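Side-chain contacts in putative LacI-family transcriptional regulator (Bacteroides fragilis, PDB 3GBV), which probably regulates transcription as a LacI-family protein, with a periplasmic-binding-protein-like region that may bind a small effector: residues A12-K17 / Q63-E68; G85-L90 / Y97-S102; P109-G114 / I262-D267. All coordinates share one frame; numbering follows the deposited sequence.

Interaction 1: residues A12-K17 / Q63-E68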
ATOM      1  N   ALA A  12      25.400  -3.229 -15.265  1.00 31.25           N
ATOM      2  CA  ALA A  12      24.654  -2.982 -16.494  1.00 32.45           C
ATOM      3  C   ALA A  12      23.168  -3.260 -16.264  1.00 32.25           C
ATOM      4  O   ALA A  12      22.794  -4.357 -15.848  1.00 33.49           O
ATOM      5  CB  ALA A  12      25.195  -3.866 -17.619  1.00 29.55           C
ATOM      6  N   CYS A  13      22.326  -2.270 -16.532  1.00 31.43           N
ATOM      7  CA  CYS A  13      20.886  -2.429 -16.352  1.00 33.12           C
ATOM      8  C   CYS A  13      20.204  -2.436 -17.715  1.00 32.26           C
ATOM      9  O   CYS A  13      20.145  -1.412 -18.392  1.00 34.47           O
ATOM     10  CB  CYS A  13      20.330  -1.288 -15.494  1.00 32.72           C
ATOM     11  SG  CYS A  13      21.263  -1.004 -13.957  1.00 34.11           S
ATOM     12  N   LEU A  14      19.690  -3.592 -18.114  1.00 31.43           N
ATOM     13  CA  LEU A  14      19.039  -3.724 -19.413  1.00 30.85           C
ATOM     14  C   LEU A  14      17.521  -3.667 -19.270  1.00 30.46           C
ATOM     15  O   LEU A  14      16.900  -4.570 -18.707  1.00 30.24           O
ATOM     16  CB  LEU A  14      19.477  -5.039 -20.065  1.00 31.92           C
ATOM     17  CG  LEU A  14      19.156  -5.263 -21.543  1.00 33.45           C
ATOM     18  CD1 LEU A  14      19.782  -4.152 -22.381  1.00 33.39           C
ATOM     19  CD2 LEU A  14      19.684  -6.639 -21.974  1.00 32.08           C
ATOM     20  N   LEU A  15      16.936  -2.586 -19.774  1.00 29.09           N
ATOM     21  CA  LEU A  15      15.498  -2.376 -19.691  1.00 28.65           C
ATOM     22  C   LEU A  15      14.911  -2.101 -21.073  1.00 28.77           C
ATOM     23  O   LEU A  15      15.622  -1.684 -21.991  1.00 28.62           O
ATOM     24  CB  LEU A  15      15.200  -1.179 -18.784  1.00 28.17           C
ATOM     25  CG  LEU A  15      15.800  -1.155 -17.377  1.00 29.85           C
ATOM     26  CD1 LEU A  15      15.615   0.232 -16.781  1.00 28.14           C
ATOM     27  CD2 LEU A  15      15.139  -2.209 -16.514  1.00 30.44           C
ATOM     28  N   PRO A  16      13.603  -2.341 -21.241  1.00 29.39           N
ATOM     29  CA  PRO A  16      12.926  -2.107 -22.522  1.00 29.90           C
ATOM     30  C   PRO A  16      12.901  -0.620 -22.877  1.00 31.35           C
ATOM     31  O   PRO A  16      12.660   0.223 -22.010  1.00 29.86           O
ATOM     32  CB  PRO A  16      11.510  -2.632 -22.270  1.00 30.23           C
ATOM     33  CG  PRO A  16      11.699  -3.676 -21.214  1.00 28.48           C
ATOM     34  CD  PRO A  16      12.702  -3.022 -20.292  1.00 29.32           C
ATOM     35  N   LYS A  17      13.154  -0.296 -24.144  1.00 33.58           N
ATOM     36  CA  LYS A  17      13.106   1.098 -24.578  1.00 36.12           C
ATOM     37  C   LYS A  17      11.721   1.606 -24.202  1.00 35.13           C
ATOM     38  O   LYS A  17      10.750   0.850 -24.222  1.00 33.90           O
ATOM     39  CB  LYS A  17      13.300   1.211 -26.099  1.00 38.51           C
ATOM     40  CG  LYS A  17      14.735   0.999 -26.589  1.00 43.05           C
ATOM     41  CD  LYS A  17      14.790   0.932 -28.118  1.00 47.10           C
ATOM     42  CE  LYS A  17      16.207   0.678 -28.637  1.00 48.17           C
ATOM     43  NZ  LYS A  17      16.209   0.296 -30.088  1.00 49.72           N
ATOM     44  N   GLN A  63      24.738  -8.392 -26.546  1.00 43.63           N
ATOM     45  CA  GLN A  63      26.123  -8.740 -26.825  1.00 43.67           C
ATOM     46  C   GLN A  63      27.011  -7.547 -26.448  1.00 42.71           C
ATOM     47  O   GLN A  63      28.098  -7.714 -25.891  1.00 41.89           O
ATOM     48  CB  GLN A  63      26.290  -9.057 -28.313  1.00 45.45           C
ATOM     49  CG  GLN A  63      27.720  -9.375 -28.730  1.00 49.53           C
ATOM     50  CD  GLN A  63      28.199 -10.715 -28.200  1.00 51.75           C
ATOM     51  OE1 GLN A  63      27.733 -11.770 -28.638  1.00 53.42           O
ATOM     52  NE2 GLN A  63      29.132 -10.681 -27.249  1.00 52.04           N
ATOM     53  N   ALA A  64      26.541  -6.343 -26.761  1.00 40.74           N
ATOM     54  CA  ALA A  64      27.290  -5.138 -26.439  1.00 41.66           C
ATOM     55  C   ALA A  64      27.448  -5.058 -24.925  1.00 42.48           C
ATOM     56  O   ALA A  64      28.508  -4.690 -24.427  1.00 42.77           O
ATOM     57  CB  ALA A  64      26.564  -3.902 -26.962  1.00 38.70           C
ATOM     58  N   VAL A  65      26.389  -5.414 -24.199  1.00 43.32           N
ATOM     59  CA  VAL A  65      26.428  -5.393 -22.738  1.00 43.56           C
ATOM     60  C   VAL A  65      27.448  -6.396 -22.228  1.00 43.69           C
ATOM     61  O   VAL A  65      28.274  -6.080 -21.373  1.00 44.32           O
ATOM     62  CB  VAL A  65      25.060  -5.746 -22.117  1.00 43.28           C
ATOM     63  CG1 VAL A  65      25.187  -5.839 -20.598  1.00 43.09           C
ATOM     64  CG2 VAL A  65      24.034  -4.694 -22.488  1.00 43.98           C
ATOM     65  N   ILE A  66      27.381  -7.613 -22.750  1.00 44.05           N
ATOM     66  CA  ILE A  66      28.313  -8.655 -22.349  1.00 46.63           C
ATOM     67  C   ILE A  66      29.740  -8.213 -22.669  1.00 47.84           C
ATOM     68  O   ILE A  66      30.664  -8.441 -21.888  1.00 46.71           O
ATOM     69  CB  ILE A  66      28.008  -9.982 -23.084  1.00 46.20           C
ATOM     70  CG1 ILE A  66      26.688 -10.557 -22.573  1.00 46.31           C
ATOM     71  CG2 ILE A  66      29.135 -10.978 -22.869  1.00 47.62           C
ATOM     72  CD1 ILE A  66      26.206 -11.766 -23.337  1.00 47.21           C
ATOM     73  N   GLU A  67      29.910  -7.564 -23.815  1.00 49.48           N
ATOM     74  CA  GLU A  67      31.227  -7.105 -24.232  1.00 51.32           C
ATOM     75  C   GLU A  67      31.743  -5.893 -23.458  1.00 51.12           C
ATOM     76  O   GLU A  67      32.870  -5.453 -23.663  1.00 50.88           O
ATOM     77  CB  GLU A  67      31.231  -6.845 -25.741  1.00 52.04           C
ATOM     78  CG  GLU A  67      31.463  -8.122 -26.547  1.00 53.68           C
ATOM     79  CD  GLU A  67      31.162  -7.957 -28.022  1.00 55.62           C
ATOM     80  OE1 GLU A  67      31.304  -6.827 -28.535  1.00 56.52           O
ATOM     81  OE2 GLU A  67      30.797  -8.963 -28.671  1.00 56.45           O
ATOM     82  N   GLU A  68      30.919  -5.360 -22.562  1.00 51.84           N
ATOM     83  CA  GLU A  68      31.332  -4.230 -21.739  1.00 52.33           C
ATOM     84  C   GLU A  68      31.980  -4.773 -20.471  1.00 51.29           C
ATOM     85  O   GLU A  68      32.524  -4.016 -19.671  1.00 51.89           O
ATOM     86  CB  GLU A  68      30.134  -3.345 -21.388  1.00 54.79           C
ATOM     87  CG  GLU A  68      29.797  -2.334 -22.471  1.00 60.20           C
ATOM     88  CD  GLU A  68      28.362  -1.837 -22.404  1.00 64.69           C
ATOM     89  OE1 GLU A  68      28.157  -0.614 -22.236  1.00 67.88           O
ATOM     90  OE2 GLU A  68      27.432  -2.666 -22.530  1.00 67.00           O
TER

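Interaction 2: residues G85-L90 / Y97-S102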
ATOM      1  N   GLY A  85      20.513 -17.142 -24.967  1.00 31.94           N
ATOM      2  CA  GLY A  85      21.883 -16.825 -25.311  1.00 32.58           C
ATOM      3  C   GLY A  85      22.511 -15.845 -24.336  1.00 33.16           C
ATOM      4  O   GLY A  85      23.672 -16.003 -23.939  1.00 31.34           O
ATOM      5  N   PHE A  86      21.738 -14.838 -23.938  1.00 32.38           N
ATOM      6  CA  PHE A  86      22.227 -13.813 -23.024  1.00 33.61           C
ATOM      7  C   PHE A  86      22.585 -14.389 -21.656  1.00 33.02           C
ATOM      8  O   PHE A  86      23.716 -14.251 -21.195  1.00 31.30           O
ATOM      9  CB  PHE A  86      21.181 -12.696 -22.885  1.00 34.11           C
ATOM     10  CG  PHE A  86      21.664 -11.497 -22.116  1.00 35.76           C
ATOM     11  CD1 PHE A  86      22.893 -10.910 -22.405  1.00 37.80           C
ATOM     12  CD2 PHE A  86      20.888 -10.954 -21.097  1.00 35.55           C
ATOM     13  CE1 PHE A  86      23.338  -9.795 -21.684  1.00 38.58           C
ATOM     14  CE2 PHE A  86      21.320  -9.848 -20.376  1.00 35.23           C
ATOM     15  CZ  PHE A  86      22.543  -9.266 -20.664  1.00 36.19           C
ATOM     16  N   THR A  87      21.624 -15.053 -21.024  1.00 33.30           N
ATOM     17  CA  THR A  87      21.827 -15.645 -19.708  1.00 33.10           C
ATOM     18  C   THR A  87      22.883 -16.752 -19.689  1.00 32.69           C
ATOM     19  O   THR A  87      23.596 -16.904 -18.698  1.00 30.99           O
ATOM     20  CB  THR A  87      20.494 -16.185 -19.149  1.00 34.16           C
ATOM     21  OG1 THR A  87      19.904 -17.082 -20.099  1.00 32.13           O
ATOM     22  CG2 THR A  87      19.521 -15.024 -18.874  1.00 33.08           C
ATOM     23  N   ASP A  88      22.982 -17.535 -20.764  1.00 32.00           N
ATOM     24  CA  ASP A  88      24.003 -18.586 -20.811  1.00 34.40           C
ATOM     25  C   ASP A  88      25.378 -17.926 -20.823  1.00 35.05           C
ATOM     26  O   ASP A  88      26.320 -18.387 -20.170  1.00 34.62           O
ATOM     27  CB  ASP A  88      23.859 -19.463 -22.060  1.00 34.20           C
ATOM     28  CG  ASP A  88      22.793 -20.528 -21.907  1.00 34.61           C
ATOM     29  OD1 ASP A  88      22.490 -20.911 -20.757  1.00 33.20           O
ATOM     30  OD2 ASP A  88      22.274 -20.999 -22.942  1.00 33.86           O
ATOM     31  N   ALA A  89      25.478 -16.828 -21.565  1.00 34.71           N
ATOM     32  CA  ALA A  89      26.729 -16.094 -21.675  1.00 36.72           C
ATOM     33  C   ALA A  89      27.109 -15.446 -20.348  1.00 37.17           C
ATOM     34  O   ALA A  89      28.287 -15.372 -20.010  1.00 39.92           O
ATOM     35  CB  ALA A  89      26.615 -15.031 -22.770  1.00 34.69           C
ATOM     36  N   LEU A  90      26.119 -14.967 -19.599  1.00 37.32           N
ATOM     37  CA  LEU A  90      26.401 -14.347 -18.314  1.00 37.02           C
ATOM     38  C   LEU A  90      26.882 -15.402 -17.318  1.00 37.64           C
ATOM     39  O   LEU A  90      27.845 -15.177 -16.585  1.00 36.90           O
ATOM     40  CB  LEU A  90      25.160 -13.623 -17.771  1.00 36.17           C
ATOM     41  CG  LEU A  90      24.695 -12.357 -18.516  1.00 37.18           C
ATOM     42  CD1 LEU A  90      23.499 -11.753 -17.787  1.00 36.24           C
ATOM     43  CD2 LEU A  90      25.825 -11.334 -18.613  1.00 33.93           C
ATOM     44  N   TYR A  97      23.450 -11.990 -12.379  1.00 32.69           N
ATOM     45  CA  TYR A  97      22.386 -11.154 -12.903  1.00 33.47           C
ATOM     46  C   TYR A  97      21.095 -11.239 -12.099  1.00 33.46           C
ATOM     47  O   TYR A  97      20.769 -12.271 -11.498  1.00 32.40           O
ATOM     48  CB  TYR A  97      22.125 -11.480 -14.375  1.00 32.47           C
ATOM     49  CG  TYR A  97      21.632 -12.877 -14.656  1.00 33.68           C
ATOM     50  CD1 TYR A  97      20.268 -13.162 -14.679  1.00 31.99           C
ATOM     51  CD2 TYR A  97      22.525 -13.900 -14.990  1.00 34.05           C
ATOM     52  CE1 TYR A  97      19.806 -14.424 -15.041  1.00 31.72           C
ATOM     53  CE2 TYR A  97      22.070 -15.170 -15.349  1.00 31.77           C
ATOM     54  CZ  TYR A  97      20.714 -15.420 -15.379  1.00 31.35           C
ATOM     55  OH  TYR A  97      20.263 -16.658 -15.777  1.00 32.92           O
ATOM     56  N   ILE A  98      20.368 -10.129 -12.098  1.00 32.56           N
ATOM     57  CA  ILE A  98      19.122 -10.012 -11.367  1.00 32.79           C
ATOM     58  C   ILE A  98      17.925  -9.774 -12.285  1.00 31.87           C
ATOM     59  O   ILE A  98      17.979  -8.938 -13.189  1.00 30.81           O
ATOM     60  CB  ILE A  98      19.197  -8.839 -10.359  1.00 33.05           C
ATOM     61  CG1 ILE A  98      20.260  -9.138  -9.298  1.00 32.19           C
ATOM     62  CG2 ILE A  98      17.824  -8.592  -9.731  1.00 32.18           C
ATOM     63  CD1 ILE A  98      20.506  -8.001  -8.357  1.00 32.07           C
ATOM     64  N   TYR A  99      16.849 -10.518 -12.054  1.00 29.99           N
ATOM     65  CA  TYR A  99      15.639 -10.326 -12.834  1.00 30.35           C
ATOM     66  C   TYR A  99      14.707  -9.393 -12.078  1.00 29.82           C
ATOM     67  O   TYR A  99      14.604  -9.441 -10.851  1.00 26.93           O
ATOM     68  CB  TYR A  99      14.877 -11.637 -13.070  1.00 32.42           C
ATOM     69  CG  TYR A  99      15.474 -12.589 -14.090  1.00 33.78           C
ATOM     70  CD1 TYR A  99      16.110 -12.114 -15.246  1.00 33.67           C
ATOM     71  CD2 TYR A  99      15.351 -13.967 -13.923  1.00 32.82           C
ATOM     72  CE1 TYR A  99      16.610 -12.999 -16.205  1.00 34.39           C
ATOM     73  CE2 TYR A  99      15.844 -14.857 -14.876  1.00 35.17           C
ATOM     74  CZ  TYR A  99      16.470 -14.371 -16.011  1.00 34.17           C
ATOM     75  OH  TYR A  99      16.964 -15.259 -16.942  1.00 35.45           O
ATOM     76  N   ILE A 100      14.037  -8.531 -12.827  1.00 30.11           N
ATOM     77  CA  ILE A 100      13.068  -7.630 -12.250  1.00 30.82           C
ATOM     78  C   ILE A 100      11.811  -7.788 -13.086  1.00 30.89           C
ATOM     79  O   ILE A 100      11.880  -8.051 -14.294  1.00 29.68           O
ATOM     80  CB  ILE A 100      13.529  -6.164 -12.294  1.00 31.91           C
ATOM     81  CG1 ILE A 100      14.008  -5.809 -13.700  1.00 34.43           C
ATOM     82  CG2 ILE A 100      14.612  -5.934 -11.266  1.00 31.30           C
ATOM     83  CD1 ILE A 100      14.457  -4.361 -13.848  1.00 37.97           C
ATOM     84  N   ASP A 101      10.668  -7.652 -12.423  1.00 30.61           N
ATOM     85  CA  ASP A 101       9.362  -7.753 -13.056  1.00 31.25           C
ATOM     86  C   ASP A 101       8.936  -9.173 -13.438  1.00 32.03           C
ATOM     87  O   ASP A 101       7.962  -9.697 -12.898  1.00 31.95           O
ATOM     88  CB  ASP A 101       9.311  -6.855 -14.285  1.00 30.67           C
ATOM     89  CG  ASP A 101       7.913  -6.673 -14.786  1.00 30.68           C
ATOM     90  OD1 ASP A 101       7.083  -6.165 -13.999  1.00 31.32           O
ATOM     91  OD2 ASP A 101       7.647  -7.046 -15.945  1.00 31.59           O
ATOM     92  N   SER A 102       9.659  -9.792 -14.369  1.00 32.47           N
ATOM     93  CA  SER A 102       9.341 -11.150 -14.803  1.00 33.03           C
ATOM     94  C   SER A 102      10.472 -12.114 -14.475  1.00 33.75           C
ATOM     95  O   SER A 102      11.645 -11.735 -14.501  1.00 32.43           O
ATOM     96  CB  SER A 102       9.104 -11.198 -16.320  1.00 31.51           C
ATOM     97  OG  SER A 102       8.004 -10.404 -16.721  1.00 33.77           O
TER

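Interaction 3: residues P109-G114 / I262-D267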
ATOM      1  N   PRO A 109      18.082 -16.587 -11.794  1.00 32.44           N
ATOM      2  CA  PRO A 109      19.033 -15.493 -11.586  1.00 31.69           C
ATOM      3  C   PRO A 109      19.605 -15.560 -10.180  1.00 31.62           C
ATOM      4  O   PRO A 109      19.355 -16.516  -9.441  1.00 30.88           O
ATOM      5  CB  PRO A 109      18.155 -14.273 -11.746  1.00 32.69           C
ATOM      6  CG  PRO A 109      16.926 -14.718 -10.980  1.00 32.72           C
ATOM      7  CD  PRO A 109      16.708 -16.133 -11.501  1.00 30.87           C
ATOM      8  N   LEU A 110      20.361 -14.530  -9.816  1.00 31.09           N
ATOM      9  CA  LEU A 110      20.937 -14.440  -8.488  1.00 31.47           C
ATOM     10  C   LEU A 110      19.804 -14.013  -7.572  1.00 32.20           C
ATOM     11  O   LEU A 110      19.696 -14.490  -6.442  1.00 30.65           O
ATOM     12  CB  LEU A 110      22.038 -13.381  -8.447  1.00 31.78           C
ATOM     13  CG  LEU A 110      22.433 -12.883  -7.049  1.00 31.17           C
ATOM     14  CD1 LEU A 110      23.156 -13.982  -6.272  1.00 29.06           C
ATOM     15  CD2 LEU A 110      23.325 -11.665  -7.195  1.00 30.48           C
ATOM     16  N   ALA A 111      18.958 -13.117  -8.086  1.00 31.35           N
ATOM     17  CA  ALA A 111      17.821 -12.589  -7.337  1.00 31.09           C
ATOM     18  C   ALA A 111      16.728 -12.030  -8.257  1.00 31.39           C
ATOM     19  O   ALA A 111      16.996 -11.630  -9.396  1.00 31.72           O
ATOM     20  CB  ALA A 111      18.294 -11.510  -6.379  1.00 28.79           C
ATOM     21  N   PHE A 112      15.500 -12.002  -7.745  1.00 29.79           N
ATOM     22  CA  PHE A 112      14.343 -11.513  -8.486  1.00 28.26           C
ATOM     23  C   PHE A 112      13.550 -10.537  -7.643  1.00 27.34           C
ATOM     24  O   PHE A 112      13.350 -10.750  -6.447  1.00 25.69           O
ATOM     25  CB  PHE A 112      13.421 -12.672  -8.885  1.00 29.80           C
ATOM     26  CG  PHE A 112      12.060 -12.231  -9.384  1.00 27.93           C
ATOM     27  CD1 PHE A 112      11.914 -11.659 -10.643  1.00 28.74           C
ATOM     28  CD2 PHE A 112      10.928 -12.384  -8.586  1.00 28.39           C
ATOM     29  CE1 PHE A 112      10.658 -11.245 -11.101  1.00 29.05           C
ATOM     30  CE2 PHE A 112       9.668 -11.976  -9.033  1.00 25.95           C
ATOM     31  CZ  PHE A 112       9.534 -11.405 -10.291  1.00 29.53           C
ATOM     32  N   PHE A 113      13.101  -9.466  -8.288  1.00 26.51           N
ATOM     33  CA  PHE A 113      12.308  -8.432  -7.643  1.00 26.19           C
ATOM     34  C   PHE A 113      11.120  -8.184  -8.548  1.00 25.62           C
ATOM     35  O   PHE A 113      11.277  -7.779  -9.710  1.00 24.30           O
ATOM     36  CB  PHE A 113      13.111  -7.137  -7.480  1.00 26.18           C
ATOM     37  CG  PHE A 113      14.209  -7.230  -6.463  1.00 27.26           C
ATOM     38  CD1 PHE A 113      13.942  -7.034  -5.117  1.00 26.89           C
ATOM     39  CD2 PHE A 113      15.510  -7.548  -6.848  1.00 28.27           C
ATOM     40  CE1 PHE A 113      14.947  -7.158  -4.167  1.00 26.78           C
ATOM     41  CE2 PHE A 113      16.521  -7.675  -5.905  1.00 26.78           C
ATOM     42  CZ  PHE A 113      16.239  -7.480  -4.562  1.00 26.52           C
ATOM     43  N   GLY A 114       9.936  -8.440  -8.006  1.00 24.37           N
ATOM     44  CA  GLY A 114       8.708  -8.256  -8.752  1.00 24.98           C
ATOM     45  C   GLY A 114       7.558  -8.870  -7.978  1.00 25.94           C
ATOM     46  O   GLY A 114       7.751  -9.439  -6.898  1.00 26.41           O
ATOM     47  N   ILE A 262      20.169  -2.897  -7.424  1.00 33.47           N
ATOM     48  CA  ILE A 262      21.529  -2.384  -7.277  1.00 34.20           C
ATOM     49  C   ILE A 262      22.085  -2.700  -5.896  1.00 34.49           C
ATOM     50  O   ILE A 262      23.250  -3.084  -5.753  1.00 33.32           O
ATOM     51  CB  ILE A 262      21.572  -0.859  -7.476  1.00 34.19           C
ATOM     52  CG1 ILE A 262      20.949  -0.484  -8.823  1.00 33.17           C
ATOM     53  CG2 ILE A 262      23.016  -0.376  -7.407  1.00 35.76           C
ATOM     54  CD1 ILE A 262      21.704  -1.017 -10.024  1.00 33.44           C
ATOM     55  N   LYS A 263      21.252  -2.527  -4.877  1.00 34.82           N
ATOM     56  CA  LYS A 263      21.664  -2.814  -3.506  1.00 34.74           C
ATOM     57  C   LYS A 263      22.118  -4.274  -3.405  1.00 34.32           C
ATOM     58  O   LYS A 263      23.180  -4.568  -2.849  1.00 32.67           O
ATOM     59  CB  LYS A 263      20.501  -2.568  -2.543  1.00 35.54           C
ATOM     60  CG  LYS A 263      20.843  -2.835  -1.080  1.00 37.77           C
ATOM     61  CD  LYS A 263      19.624  -2.664  -0.191  1.00 40.38           C
ATOM     62  CE  LYS A 263      19.956  -2.925   1.269  1.00 42.73           C
ATOM     63  NZ  LYS A 263      20.513  -4.292   1.471  1.00 44.40           N
ATOM     64  N   THR A 264      21.304  -5.177  -3.952  1.00 32.71           N
ATOM     65  CA  THR A 264      21.605  -6.607  -3.936  1.00 33.00           C
ATOM     66  C   THR A 264      22.934  -6.908  -4.630  1.00 33.55           C
ATOM     67  O   THR A 264      23.703  -7.745  -4.174  1.00 33.52           O
ATOM     68  CB  THR A 264      20.502  -7.420  -4.635  1.00 32.17           C
ATOM     69  OG1 THR A 264      19.229  -7.151  -4.020  1.00 28.97           O
ATOM     70  CG2 THR A 264      20.812  -8.909  -4.532  1.00 32.20           C
ATOM     71  N   LEU A 265      23.198  -6.229  -5.738  1.00 33.01           N
ATOM     72  CA  LEU A 265      24.442  -6.434  -6.463  1.00 33.27           C
ATOM     73  C   LEU A 265      25.626  -5.927  -5.642  1.00 34.31           C
ATOM     74  O   LEU A 265      26.684  -6.557  -5.610  1.00 33.84           O
ATOM     75  CB  LEU A 265      24.395  -5.712  -7.813  1.00 28.91           C
ATOM     76  CG  LEU A 265      23.471  -6.354  -8.845  1.00 27.33           C
ATOM     77  CD1 LEU A 265      23.437  -5.525 -10.133  1.00 27.11           C
ATOM     78  CD2 LEU A 265      23.967  -7.761  -9.136  1.00 24.01           C
ATOM     79  N   CYS A 266      25.436  -4.791  -4.979  1.00 35.57           N
ATOM     80  CA  CYS A 266      26.488  -4.205  -4.160  1.00 37.89           C
ATOM     81  C   CYS A 266      26.880  -5.125  -3.019  1.00 39.18           C
ATOM     82  O   CYS A 266      28.040  -5.505  -2.899  1.00 40.14           O
ATOM     83  CB  CYS A 266      26.049  -2.853  -3.585  1.00 36.09           C
ATOM     84  SG  CYS A 266      26.039  -1.501  -4.781  1.00 38.04           S
ATOM     85  N   ASP A 267      25.926  -5.511  -2.185  1.00 40.25           N
ATOM     86  CA  ASP A 267      26.302  -6.356  -1.067  1.00 43.39           C
ATOM     87  C   ASP A 267      26.683  -7.782  -1.439  1.00 42.92           C
ATOM     88  O   ASP A 267      27.203  -8.520  -0.608  1.00 43.24           O
ATOM     89  CB  ASP A 267      25.228  -6.320   0.033  1.00 46.13           C
ATOM     90  CG  ASP A 267      23.841  -6.513  -0.497  1.00 48.08           C
ATOM     91  OD1 ASP A 267      22.881  -6.247   0.265  1.00 48.23           O
ATOM     92  OD2 ASP A 267      23.713  -6.935  -1.666  1.00 51.83           O
TER

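Interaction 1: residues A12-K17 / Q63-E68
Ala-12, early in this run of strand 9-16, meets the helix first: its CB lies 3.6 Å from CG1 of Val-65, a methyl-to-methyl contact, with the two CA atoms 6.9 Å apart. Backbone bonds from Ala-12 to Gly-72 and Met-74 hold it in the sheet, beside strand 72-75. Cys-13 turns its side chain to the other face, toward helix 23-37. Leu-14 comes back to the helix side. CD1 of Leu-14 approaches the second methyl of Val-65, CG2, at a looser 4.3 Å, and the rest of the leucine side chain spreads over Thr-48, Tyr-50 and Phe-86. Val-65 thus serves both strand residues with one branch each. With CG1 anti to the backbone N (chi1 175°) that methyl drops onto Ala-12, leaving CG2, beside the backbone N, to face Leu-14. The contact is small, about 124 Å² in all, buried and wholly apolar, carried by three side chains: one alanine methyl, one leucine methyl and the two branches of a single valine. Just past Val-65 the helix finishes: Glu-67 N still bonds to Gln-63 O, whereas Glu-68 N reaches back to Val-65 O. The setting is that of a beta-alpha-beta crossover in a parallel, Rossmann-like sheet: helix 55-66 carries the chain from strand 43-50 to strand 72-75, passing over strand 9-16, which lies between them.

Interaction 2: residues G85-L90 / Y97-S102
Helix 85-90 and strand 97-100, joined by side chains such as Leu-90 and Tyr-97, run nearly antiparallel (147° between their directions) with axes 10.8 Å apart at closest approach. Leu-90 lays CD1 obliquely against the Tyr-97 ring, 3.7 Å from CD2, and the same methyl sits over a face of Phe-86 one turn back, so it is wedged between two aromatic rings. Tyr-97 has its CG between the backbone N and the carbonyl carbon (chi1 63°), a torsion that turns the ring toward the helix so that its hydroxyl end reaches Thr-87. There the Thr-87 CB lies 3.4 Å from Tyr-97 OH. Thr-87 CG2 lies near the plane of the Tyr-99 ring at the hydroxyl edge, 3.2 Å from Tyr-99 OH. Thr-87 can offer carbon rather than oxygen because OG1 is turned back along its own helix, making weak bonds to the carbonyls of Thr-83 and Lys-84. The tyrosine hydroxyls are not left without partners in this buried place: both bond to the carbonyl oxygen of Ala-107, which ties two ring ends to one backbone atom and limits how far either ring can shift. The rings also support each other, Tyr-97 CD1 standing 3.9 Å above a face of Tyr-99 and offset toward its rim. The helix follows strand 72-75 and leads into strand 97-100, completing a beta-alpha-beta unit; Phe-86, Ala-89 and Leu-90 lean on Ile-66 of helix 55-66 alongside, while Ile-98 projects to helix 254-270.

Interaction 3: residues P109-G114 / I262-D267
Thr-264 touches the strand with both branches of its side chain. OG1 comes up to the edge of the Phe-113 ring, near the ring plane, 3.1 Å from CZ and 3.3 Å from CE2, so the aromatic C-H rim meets oxygen rather than a methyl. The other branch, CG2, is anti to the backbone N and reaches CB of Ala-111 at 4.1 Å. One residue along the helix, Leu-265 CD2 meets CD2 of Leu-110, the residue just before Ala-111, at a relaxed 4.4 Å. What sets the threonine is its own helix: chi1 of -56° puts OG1 beside the backbone N, where it hydrogen-bonds to the carbonyl oxygen of Asn-260, leaving the buried hydroxyl with a partner. Phe-113 in turn rests on Asn-260 and Ser-261. This is a helix covering one face of the parallel sheet of a periplasmic-binding-protein-like, Rossmann-type fold, and helix 254-270 leads on to the edge strand 278-280. Strand 111-114 is held between that strand and strand 97-100, bonding through Phe-112 to Cys-277 and Asn-279 and through Ala-111 and Phe-113 to Tyr-99. Toward strand 9-16, Ile-262 and Leu-265 pack on Phe-11.

From the N terminus, interaction 1 closes a loop that leaves strand 9-16, takes in helix 23-37 and strand 43-50, and returns on helix 55-66. Interaction 2 follows as a much shorter loop, turning from helix 84-93 straight into strand 97-100. Interaction 3 spans 147 residues, including most of the second, mixed sheet, before helix 254-270 comes back to strand 111-114. The three lie in series; none nests in or crosses another. All reach one parallel sheet: helices 55-66 and 84-93 pack side by side on one face, and helix 254-270 covers the other, touching Cys-13 through Ile-262. Neighbouring strands 97-100 and 111-114 link interactions 2 and 3 directly.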